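Local structure of N-acetyl-beta-D glucosaminidase (Rhizomucor miehei CAU432, 4ZM6) at residues 156-167 with 215-225; 656-664 with 849-857. The protein probably combines a family 3 glycoside hydrolase, releasing N-acetylglucosamine from beta-linked substrates, with a GCN5-related acetyltransferase region that binds acetyl coenzyme A and acetylates glucosamine. All coordinates share one frame; numbering follows the deposited sequence.

Contact 1. Residues 156-167 with 215-225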
loop_
_atom_site.group_PDB
_atom_site.type_symbol
_atom_site.label_atom_id
_atom_site.label_comp_id
_atom_site.label_asym_id
_atom_site.label_seq_id
_atom_site.Cartn_x
_atom_site.Cartn_y
_atom_site.Cartn_z
ATOM N N GLU A 156 -6.955 -4.986 -6.996
ATOM C CA GLU A 156 -6.799 -3.542 -6.874
ATOM C C GLU A 156 -7.718 -2.808 -7.854
ATOM O O GLU A 156 -8.352 -1.815 -7.494
ATOM C CB GLU A 156 -5.339 -3.139 -7.090
ATOM C CG GLU A 156 -4.938 -1.898 -6.313
ATOM C CD GLU A 156 -5.238 -2.025 -4.830
ATOM O OE1 GLU A 156 -4.852 -3.057 -4.231
ATOM O OE2 GLU A 156 -5.875 -1.100 -4.272
ATOM N N LEU A 157 -7.800 -3.308 -9.083
ATOM C CA LEU A 157 -8.732 -2.768 -10.069
ATOM C C LEU A 157 -10.183 -2.917 -9.599
ATOM O O LEU A 157 -10.998 -2.026 -9.812
ATOM C CB LEU A 157 -8.542 -3.455 -11.423
ATOM C CG LEU A 157 -9.522 -3.141 -12.560
ATOM C CD1 LEU A 157 -9.724 -1.652 -12.776
ATOM C CD2 LEU A 157 -9.038 -3.783 -13.853
ATOM N N VAL A 158 -10.497 -4.033 -8.947
ATOM C CA VAL A 158 -11.842 -4.259 -8.434
ATOM C C VAL A 158 -12.159 -3.269 -7.308
ATOM O O VAL A 158 -13.278 -2.782 -7.204
ATOM C CB VAL A 158 -12.023 -5.721 -7.961
ATOM C CG1 VAL A 158 -13.358 -5.913 -7.252
ATOM C CG2 VAL A 158 -11.918 -6.678 -9.142
ATOM N N ALA A 159 -11.169 -2.962 -6.479
ATOM C CA ALA A 159 -11.338 -1.991 -5.400
ATOM C C ALA A 159 -11.574 -0.602 -5.960
ATOM O O ALA A 159 -12.528 0.085 -5.585
ATOM C CB ALA A 159 -10.107 -1.982 -4.511
ATOM N N ARG A 160 -10.679 -0.205 -6.859
ATOM C CA ARG A 160 -10.721 1.094 -7.518
ATOM C C ARG A 160 -12.111 1.370 -8.089
ATOM O O ARG A 160 -12.707 2.414 -7.811
ATOM C CB ARG A 160 -9.680 1.126 -8.639
ATOM C CG ARG A 160 -9.289 2.514 -9.113
ATOM C CD ARG A 160 -8.867 2.498 -10.577
ATOM N NE ARG A 160 -7.932 1.418 -10.875
ATOM C CZ ARG A 160 -7.689 0.938 -12.095
ATOM N NH1 ARG A 160 -8.309 1.431 -13.169
ATOM N NH2 ARG A 160 -6.823 -0.059 -12.241
ATOM N N MET A 161 -12.623 0.414 -8.866
ATOM C CA MET A 161 -13.910 0.562 -9.543
ATOM C C MET A 161 -15.068 0.401 -8.561
ATOM O O MET A 161 -16.085 1.083 -8.677
ATOM C CB MET A 161 -14.054 -0.461 -10.670
ATOM C CG MET A 161 -12.964 -0.444 -11.739
ATOM S SD MET A 161 -12.710 1.067 -12.698
ATOM C CE MET A 161 -14.392 1.472 -13.064
ATOM N N GLY A 162 -14.910 -0.505 -7.599
ATOM C CA GLY A 162 -15.938 -0.761 -6.590
ATOM C C GLY A 162 -16.273 0.473 -5.769
ATOM O O GLY A 162 -17.430 0.901 -5.731
ATOM N N LEU A 163 -15.259 1.035 -5.108
ATOM C CA LEU A 163 -15.398 2.298 -4.368
ATOM C C LEU A 163 -16.145 3.346 -5.177
ATOM O O LEU A 163 -17.051 4.002 -4.668
ATOM C CB LEU A 163 -14.027 2.886 -4.008
ATOM C CG LEU A 163 -13.569 2.840 -2.552
ATOM C CD1 LEU A 163 -13.141 1.440 -2.137
ATOM C CD2 LEU A 163 -12.423 3.820 -2.371
ATOM N N ALA A 164 -15.738 3.506 -6.433
ATOM C CA ALA A 164 -16.280 4.539 -7.302
ATOM C C ALA A 164 -17.783 4.405 -7.468
ATOM O O ALA A 164 -18.495 5.406 -7.481
ATOM C CB ALA A 164 -15.599 4.490 -8.659
ATOM N N GLN A 165 -18.257 3.166 -7.594
ATOM C CA GLN A 165 -19.678 2.896 -7.817
ATOM C C GLN A 165 -20.485 3.024 -6.530
ATOM O O GLN A 165 -21.590 3.560 -6.546
ATOM C CB GLN A 165 -19.880 1.514 -8.444
ATOM C CG GLN A 165 -19.436 1.432 -9.898
ATOM C CD GLN A 165 -20.297 0.493 -10.729
ATOM O OE1 GLN A 165 -20.544 -0.651 -10.345
ATOM N NE2 GLN A 165 -20.765 0.979 -11.874
ATOM N N VAL A 166 -19.932 2.533 -5.425
ATOM C CA VAL A 166 -20.534 2.735 -4.107
ATOM C C VAL A 166 -20.729 4.233 -3.841
ATOM O O VAL A 166 -21.789 4.651 -3.386
ATOM C CB VAL A 166 -19.671 2.116 -2.991
ATOM C CG1 VAL A 166 -20.162 2.551 -1.615
ATOM C CG2 VAL A 166 -19.673 0.596 -3.106
ATOM N N GLU A 167 -19.707 5.033 -4.129
ATOM C CA GLU A 167 -19.856 6.485 -4.105
ATOM C C GLU A 167 -21.007 6.883 -5.023
ATOM O O GLU A 167 -21.995 7.449 -4.572
ATOM C CB GLU A 167 -18.554 7.194 -4.530
ATOM C CG GLU A 167 -18.733 8.660 -4.927
ATOM C CD GLU A 167 -17.432 9.439 -5.016
ATOM O OE1 GLU A 167 -17.457 10.586 -5.501
ATOM O OE2 GLU A 167 -16.379 8.922 -4.605
ATOM N N LYS A 215 -10.773 -2.444 1.283
ATOM C CA LYS A 215 -10.620 -1.084 0.794
ATOM C C LYS A 215 -11.931 -0.299 0.875
ATOM O O LYS A 215 -11.923 0.887 1.194
ATOM C CB LYS A 215 -10.063 -1.091 -0.631
ATOM C CG LYS A 215 -9.694 0.288 -1.160
ATOM C CD LYS A 215 -8.438 0.253 -2.027
ATOM C CE LYS A 215 -8.346 1.457 -2.960
ATOM N NZ LYS A 215 -9.088 1.280 -4.244
ATOM N N ALA A 216 -13.049 -0.966 0.612
ATOM C CA ALA A 216 -14.361 -0.330 0.696
ATOM C C ALA A 216 -14.698 0.029 2.139
ATOM O O ALA A 216 -15.085 1.163 2.426
ATOM C CB ALA A 216 -15.428 -1.241 0.111
ATOM N N LEU A 217 -14.532 -0.930 3.044
ATOM C CA LEU A 217 -14.804 -0.704 4.467
ATOM C C LEU A 217 -13.971 0.441 5.050
ATOM O O LEU A 217 -14.449 1.182 5.906
ATOM C CB LEU A 217 -14.554 -1.979 5.277
ATOM C CG LEU A 217 -15.417 -3.207 4.952
ATOM C CD1 LEU A 217 -15.132 -4.334 5.938
ATOM C CD2 LEU A 217 -16.897 -2.859 4.936
ATOM N N GLU A 218 -12.736 0.586 4.576
ATOM C CA GLU A 218 -11.834 1.638 5.050
ATOM C C GLU A 218 -12.008 2.993 4.349
ATOM O O GLU A 218 -11.338 3.957 4.711
ATOM C CB GLU A 218 -10.380 1.188 4.897
ATOM C CG GLU A 218 -9.960 0.100 5.870
ATOM C CD GLU A 218 -8.486 -0.246 5.753
ATOM O OE1 GLU A 218 -7.950 -0.900 6.672
ATOM O OE2 GLU A 218 -7.867 0.140 4.738
ATOM N N ALA A 219 -12.885 3.078 3.354
ATOM C CA ALA A 219 -13.079 4.332 2.622
ATOM C C ALA A 219 -13.505 5.471 3.550
ATOM O O ALA A 219 -14.149 5.247 4.578
ATOM C CB ALA A 219 -14.101 4.144 1.510
ATOM N N GLY A 220 -13.158 6.693 3.158
ATOM C CA GLY A 220 -13.229 7.856 4.045
ATOM C C GLY A 220 -14.595 8.461 4.318
ATOM O O GLY A 220 -14.814 9.011 5.400
ATOM N N GLY A 221 -15.507 8.383 3.352
ATOM C CA GLY A 221 -16.830 8.995 3.505
ATOM C C GLY A 221 -17.932 8.321 2.712
ATOM O O GLY A 221 -18.327 7.194 3.016
ATOM N N ILE A 222 -18.428 9.020 1.692
ATOM C CA ILE A 222 -19.538 8.536 0.864
ATOM C C ILE A 222 -19.197 7.235 0.120
ATOM O O ILE A 222 -20.095 6.471 -0.240
ATOM C CB ILE A 222 -20.003 9.633 -0.141
ATOM C CG1 ILE A 222 -21.379 9.308 -0.747
ATOM C CG2 ILE A 222 -18.979 9.833 -1.248
ATOM C CD1 ILE A 222 -22.498 9.178 0.267
ATOM N N ALA A 223 -17.906 6.983 -0.100
ATOM C CA ALA A 223 -17.453 5.779 -0.801
ATOM C C ALA A 223 -17.469 4.509 0.055
ATOM O O ALA A 223 -17.283 3.410 -0.476
ATOM C CB ALA A 223 -16.063 5.997 -1.373
ATOM N N CYS A 224 -17.668 4.648 1.366
ATOM C CA CYS A 224 -17.809 3.486 2.240
ATOM C C CYS A 224 -19.237 2.968 2.122
ATOM O O CYS A 224 -20.181 3.756 2.212
ATOM C CB CYS A 224 -17.503 3.846 3.691
ATOM S SG CYS A 224 -17.693 2.460 4.842
ATOM N N PRO A 225 -19.405 1.648 1.916
ATOM C CA PRO A 225 -20.747 1.128 1.669
ATOM C C PRO A 225 -21.590 1.075 2.934
ATOM O O PRO A 225 -21.051 1.010 4.040
ATOM C CB PRO A 225 -20.486 -0.276 1.127
ATOM C CG PRO A 225 -19.199 -0.679 1.746
ATOM C CD PRO A 225 -18.395 0.575 1.927
#

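Contact 2. Residues 656-664 with 849-857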
loop_
_atom_site.group_PDB
_atom_site.type_symbol
_atom_site.label_atom_id
_atom_site.label_comp_id
_atom_site.label_asym_id
_atom_site.label_seq_id
_atom_site.Cartn_x
_atom_site.Cartn_y
_atom_site.Cartn_z
ATOM N N PHE A 656 -2.227 27.821 -8.545
ATOM C CA PHE A 656 -1.956 28.305 -9.899
ATOM C C PHE A 656 -3.177 29.057 -10.422
ATOM O O PHE A 656 -3.062 30.176 -10.909
ATOM C CB PHE A 656 -1.664 27.150 -10.843
ATOM C CG PHE A 656 -0.478 26.319 -10.452
ATOM C CD1 PHE A 656 0.809 26.785 -10.663
ATOM C CD2 PHE A 656 -0.650 25.055 -9.911
ATOM C CE1 PHE A 656 1.904 26.011 -10.323
ATOM C CE2 PHE A 656 0.439 24.274 -9.571
ATOM C CZ PHE A 656 1.720 24.753 -9.775
ATOM N N PHE A 657 -4.344 28.417 -10.321
ATOM C CA PHE A 657 -5.619 28.991 -10.761
ATOM C C PHE A 657 -6.717 28.704 -9.726
ATOM O O PHE A 657 -6.696 27.655 -9.077
ATOM C CB PHE A 657 -6.040 28.391 -12.105
ATOM C CG PHE A 657 -4.982 28.462 -13.180
ATOM C CD1 PHE A 657 -4.449 29.683 -13.577
ATOM C CD2 PHE A 657 -4.543 27.309 -13.824
ATOM C CE1 PHE A 657 -3.484 29.746 -14.575
ATOM C CE2 PHE A 657 -3.580 27.368 -14.822
ATOM C CZ PHE A 657 -3.052 28.587 -15.201
ATOM N N PRO A 658 -7.673 29.639 -9.556
ATOM C CA PRO A 658 -8.803 29.438 -8.647
ATOM C C PRO A 658 -9.923 28.622 -9.283
ATOM O O PRO A 658 -10.750 28.051 -8.578
ATOM C CB PRO A 658 -9.290 30.859 -8.395
ATOM C CG PRO A 658 -9.018 31.552 -9.684
ATOM C CD PRO A 658 -7.734 30.966 -10.200
ATOM N N GLY A 659 -9.957 28.610 -10.611
ATOM C CA GLY A 659 -10.892 27.803 -11.374
ATOM C C GLY A 659 -10.214 27.500 -12.689
ATOM O O GLY A 659 -8.991 27.372 -12.730
ATOM N N VAL A 660 -10.987 27.398 -13.765
ATOM C CA VAL A 660 -10.411 27.090 -15.063
ATOM C C VAL A 660 -10.340 28.361 -15.901
ATOM O O VAL A 660 -11.358 29.006 -16.136
ATOM C CB VAL A 660 -11.222 26.016 -15.813
ATOM C CG1 VAL A 660 -10.536 25.655 -17.128
ATOM C CG2 VAL A 660 -11.402 24.778 -14.942
ATOM N N PRO A 661 -9.133 28.730 -16.352
ATOM C CA PRO A 661 -8.973 29.891 -17.228
ATOM C C PRO A 661 -10.002 29.910 -18.353
ATOM O O PRO A 661 -10.449 28.851 -18.803
ATOM C CB PRO A 661 -7.564 29.708 -17.798
ATOM C CG PRO A 661 -6.831 28.945 -16.751
ATOM C CD PRO A 661 -7.841 28.104 -16.018
ATOM N N ASP A 662 -10.370 31.112 -18.791
ATOM C CA ASP A 662 -11.412 31.293 -19.804
ATOM C C ASP A 662 -10.960 32.056 -21.055
ATOM O O ASP A 662 -11.672 32.070 -22.059
ATOM C CB ASP A 662 -12.594 32.022 -19.169
ATOM C CG ASP A 662 -13.830 31.974 -20.024
ATOM O OD1 ASP A 662 -14.368 30.868 -20.232
ATOM O OD2 ASP A 662 -14.260 33.047 -20.491
ATOM N N ASP A 663 -9.778 32.660 -21.017
ATOM C CA ASP A 663 -9.386 33.638 -22.032
ATOM C C ASP A 663 -8.639 33.045 -23.234
ATOM O O ASP A 663 -8.177 33.789 -24.096
ATOM C CB ASP A 663 -8.558 34.752 -21.383
ATOM C CG ASP A 663 -9.266 35.385 -20.192
ATOM O OD1 ASP A 663 -10.446 35.779 -20.331
ATOM O OD2 ASP A 663 -8.647 35.473 -19.109
ATOM N N ASP A 664 -8.517 31.723 -23.303
ATOM C CA ASP A 664 -7.986 31.081 -24.499
ATOM C C ASP A 664 -8.743 29.792 -24.796
ATOM O O ASP A 664 -9.434 29.254 -23.930
ATOM C CB ASP A 664 -6.480 30.828 -24.379
ATOM C CG ASP A 664 -6.152 29.663 -23.472
ATOM O OD1 ASP A 664 -6.372 29.789 -22.250
ATOM O OD2 ASP A 664 -5.668 28.625 -23.980
ATOM N N THR A 849 -9.978 44.370 -15.429
ATOM C CA THR A 849 -9.873 42.908 -15.307
ATOM C C THR A 849 -8.702 42.408 -16.152
ATOM O O THR A 849 -8.443 42.918 -17.240
ATOM C CB THR A 849 -11.169 42.129 -15.677
ATOM O OG1 THR A 849 -11.075 41.628 -17.011
ATOM C CG2 THR A 849 -12.437 42.974 -15.530
ATOM N N TRP A 850 -8.001 41.411 -15.624
ATOM C CA TRP A 850 -6.753 40.941 -16.202
ATOM C C TRP A 850 -6.941 39.581 -16.862
ATOM O O TRP A 850 -6.534 39.374 -18.005
ATOM C CB TRP A 850 -5.688 40.856 -15.107
ATOM C CG TRP A 850 -4.395 40.316 -15.590
ATOM C CD1 TRP A 850 -3.631 40.814 -16.598
ATOM C CD2 TRP A 850 -3.709 39.162 -15.094
ATOM N NE1 TRP A 850 -2.508 40.041 -16.766
ATOM C CE2 TRP A 850 -2.532 39.019 -15.854
ATOM C CE3 TRP A 850 -3.979 38.233 -14.084
ATOM C CZ2 TRP A 850 -1.617 37.987 -15.633
ATOM C CZ3 TRP A 850 -3.067 37.205 -13.863
ATOM C CH2 TRP A 850 -1.902 37.092 -14.635
ATOM N N ARG A 851 -7.528 38.651 -16.115
ATOM C CA ARG A 851 -7.841 37.321 -16.613
ATOM C C ARG A 851 -9.117 36.830 -15.933
ATOM O O ARG A 851 -9.419 37.239 -14.808
ATOM C CB ARG A 851 -6.694 36.350 -16.317
ATOM C CG ARG A 851 -5.362 36.685 -16.971
ATOM C CD ARG A 851 -5.366 36.394 -18.462
ATOM N NE ARG A 851 -4.147 36.862 -19.127
ATOM C CZ ARG A 851 -2.954 36.273 -19.041
ATOM N NH1 ARG A 851 -2.786 35.183 -18.305
ATOM N NH2 ARG A 851 -1.913 36.777 -19.689
ATOM N N SER A 852 -9.856 35.947 -16.607
ATOM C CA SER A 852 -11.107 35.403 -16.058
ATOM C C SER A 852 -11.061 33.881 -15.938
ATOM O O SER A 852 -10.377 33.207 -16.708
ATOM C CB SER A 852 -12.299 35.830 -16.920
ATOM O OG SER A 852 -12.340 37.243 -17.075
ATOM N N TYR A 853 -11.790 33.351 -14.959
ATOM C CA TYR A 853 -11.867 31.907 -14.726
ATOM C C TYR A 853 -13.304 31.475 -14.473
ATOM O O TYR A 853 -14.111 32.251 -13.976
ATOM C CB TYR A 853 -11.019 31.501 -13.513
ATOM C CG TYR A 853 -9.663 32.165 -13.440
ATOM C CD1 TYR A 853 -9.509 33.388 -12.807
ATOM C CD2 TYR A 853 -8.534 31.569 -13.995
ATOM C CE1 TYR A 853 -8.277 34.002 -12.730
ATOM C CE2 TYR A 853 -7.291 32.180 -13.920
ATOM C CZ TYR A 853 -7.174 33.401 -13.287
ATOM O OH TYR A 853 -5.955 34.033 -13.202
ATOM N N ARG A 854 -13.614 30.227 -14.802
ATOM C CA ARG A 854 -14.897 29.635 -14.441
ATOM C C ARG A 854 -14.663 28.575 -13.381
ATOM O O ARG A 854 -13.941 27.605 -13.618
ATOM C CB ARG A 854 -15.567 29.005 -15.656
ATOM C CG ARG A 854 -16.922 28.371 -15.360
ATOM C CD ARG A 854 -17.487 27.674 -16.588
ATOM N NE ARG A 854 -17.514 28.569 -17.743
ATOM C CZ ARG A 854 -18.421 29.525 -17.934
ATOM N NH1 ARG A 854 -19.393 29.737 -17.044
ATOM N NH2 ARG A 854 -18.342 30.291 -19.019
ATOM N N LEU A 855 -15.271 28.760 -12.214
ATOM C CA LEU A 855 -15.111 27.810 -11.128
ATOM C C LEU A 855 -15.818 26.505 -11.459
ATOM O O LEU A 855 -16.725 26.471 -12.293
ATOM C CB LEU A 855 -15.664 28.377 -9.821
ATOM C CG LEU A 855 -15.080 29.708 -9.340
ATOM C CD1 LEU A 855 -15.503 29.970 -7.899
ATOM C CD2 LEU A 855 -13.560 29.738 -9.473
ATOM N N GLY A 856 -15.377 25.436 -10.807
ATOM C CA GLY A 856 -15.997 24.121 -10.923
ATOM C C GLY A 856 -15.896 23.433 -9.582
ATOM O O GLY A 856 -14.933 23.647 -8.848
ATOM N N HIS A 857 -16.889 22.613 -9.256
ATOM C CA HIS A 857 -16.902 21.882 -7.994
ATOM C C HIS A 857 -17.601 20.545 -8.191
ATOM O O HIS A 857 -18.109 20.260 -9.277
ATOM C CB HIS A 857 -17.609 22.697 -6.908
ATOM C CG HIS A 857 -19.097 22.745 -7.066
ATOM N ND1 HIS A 857 -19.730 23.674 -7.864
ATOM C CD2 HIS A 857 -20.075 21.973 -6.536
ATOM C CE1 HIS A 857 -21.035 23.474 -7.815
ATOM N NE2 HIS A 857 -21.271 22.449 -7.016
HETATM O O HOH W 1 -7.897 32.837 -18.639
#

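Contact 1. Residues 156-167 with 215-225
K215 reaches A159 and E156 with its CG trans to the backbone N (chi1 -172°), and bends at chi2 and chi4 (-85°) bring NZ over the 156-167 helix, beside A159 CB and the R160 backbone N. The chain passes the A159 methyl, where CB lies 3.7 Å from K215 CD. K215 NZ and E156 OE2 form a long salt bridge, 4.0 Å apart; the two side chains cross at about a right angle, and E641 of helix 627-642 also touches the lysine. No hydrogen bond crosses between 156-167 and 215-225; beyond the lysine, side-chain carbons meet methyl groups and backbone. L163 puts CD1 3.6 Å from A216 CA, at the last turn of helix 211-217, and brings CD2 to the A219 methyl and CG to that of A223. V166 CG1 packs over the A223 backbone to P225, 3.6 Å from P225 CA. The E167 chain runs extended across I222, with CG 3.9 Å from I222 CG2, while R171 and R640 hold its carboxylate. A type I turn, G221 to C224, sets I222 and A223 against the helix. Such helix-and-loop packing in the family 3 N-terminal domain is consistent with the outer helical layer of its TIM-barrel-related fold.

Contact 2. Residues 656-664 with 849-857
In the GCN5-related N-acetyltransferase (GNAT) part of the chain, strand 847-857 pairs with the short strand 660-661 in an antiparallel bridge. The two segments fall in its two acetyltransferase regions, beside the acetyl coenzyme A pocket: F657 and P661 both touch the bound cofactor. V660 and R854 form the hydrogen-bonded pair, with V660 N to R854 O at 3.0 Å and R854 N to V660 O at 2.9 Å. The first N-H points almost straight at its acceptor (173°), although the donor stands well above the carbonyl plane. P661 and Y853 are the neighbouring non-hydrogen-bonded pair. Beyond them D662 N donates to S852 O at 3.0 Å, a more bent bond at 132°.

Y853 carries the apolar side. With CG trans to the carbonyl carbon (chi1 -43°), its ring lies under P658, whose CD stands 3.7 Å from the ring centroid, almost exactly on the normal, a CH-pi contact. P661 CD approaches Y853 CD2 obliquely, and F657 CD1 comes to Y853 CE2 with the two side chains at about a right angle. Y853 OH bonds D688 of strand 686-692, which fixes the far end of the ring. L855 CD2 packs on G659 CA.

On the other side of the bridge the R854 guanidinium lies near D662 without a salt bridge and is hydrogen-bonded to D682 O. W850 and R851 form a classic beta bulge opposite D688. Just after it the strand's backbone is gripped by an aspartate: D663 OD2 uses its syn lone pair to accept S852 N at 2.8 Å. A water bridges the two segments, accepting from D663 N and donating to D663 OD2, at 2.8 Å, and to S852 O.

Contact 1 closes before contact 2 opens along the chain, and the two do not touch: their centres lie 32 Å apart and their nearest atoms about 10 Å. They share no sheet: contact 1 is helix and loop in the family 3 hydrolase domain, whereas contact 2 is a strand pair of a mixed sheet joining two acetyltransferase regions. Helix 627-642 offers a connection, because its E637, R640 and E641 meet side chains of contact 1, while T629, near its start, binds acetyl-CoA. That cofactor lies about 13 Å from the side chain of R160 but about 4 Å from that of P661. Segment 656-664 thus borders the cofactor, and contact 1 sits where the hydrolase domain meets the acetyltransferase.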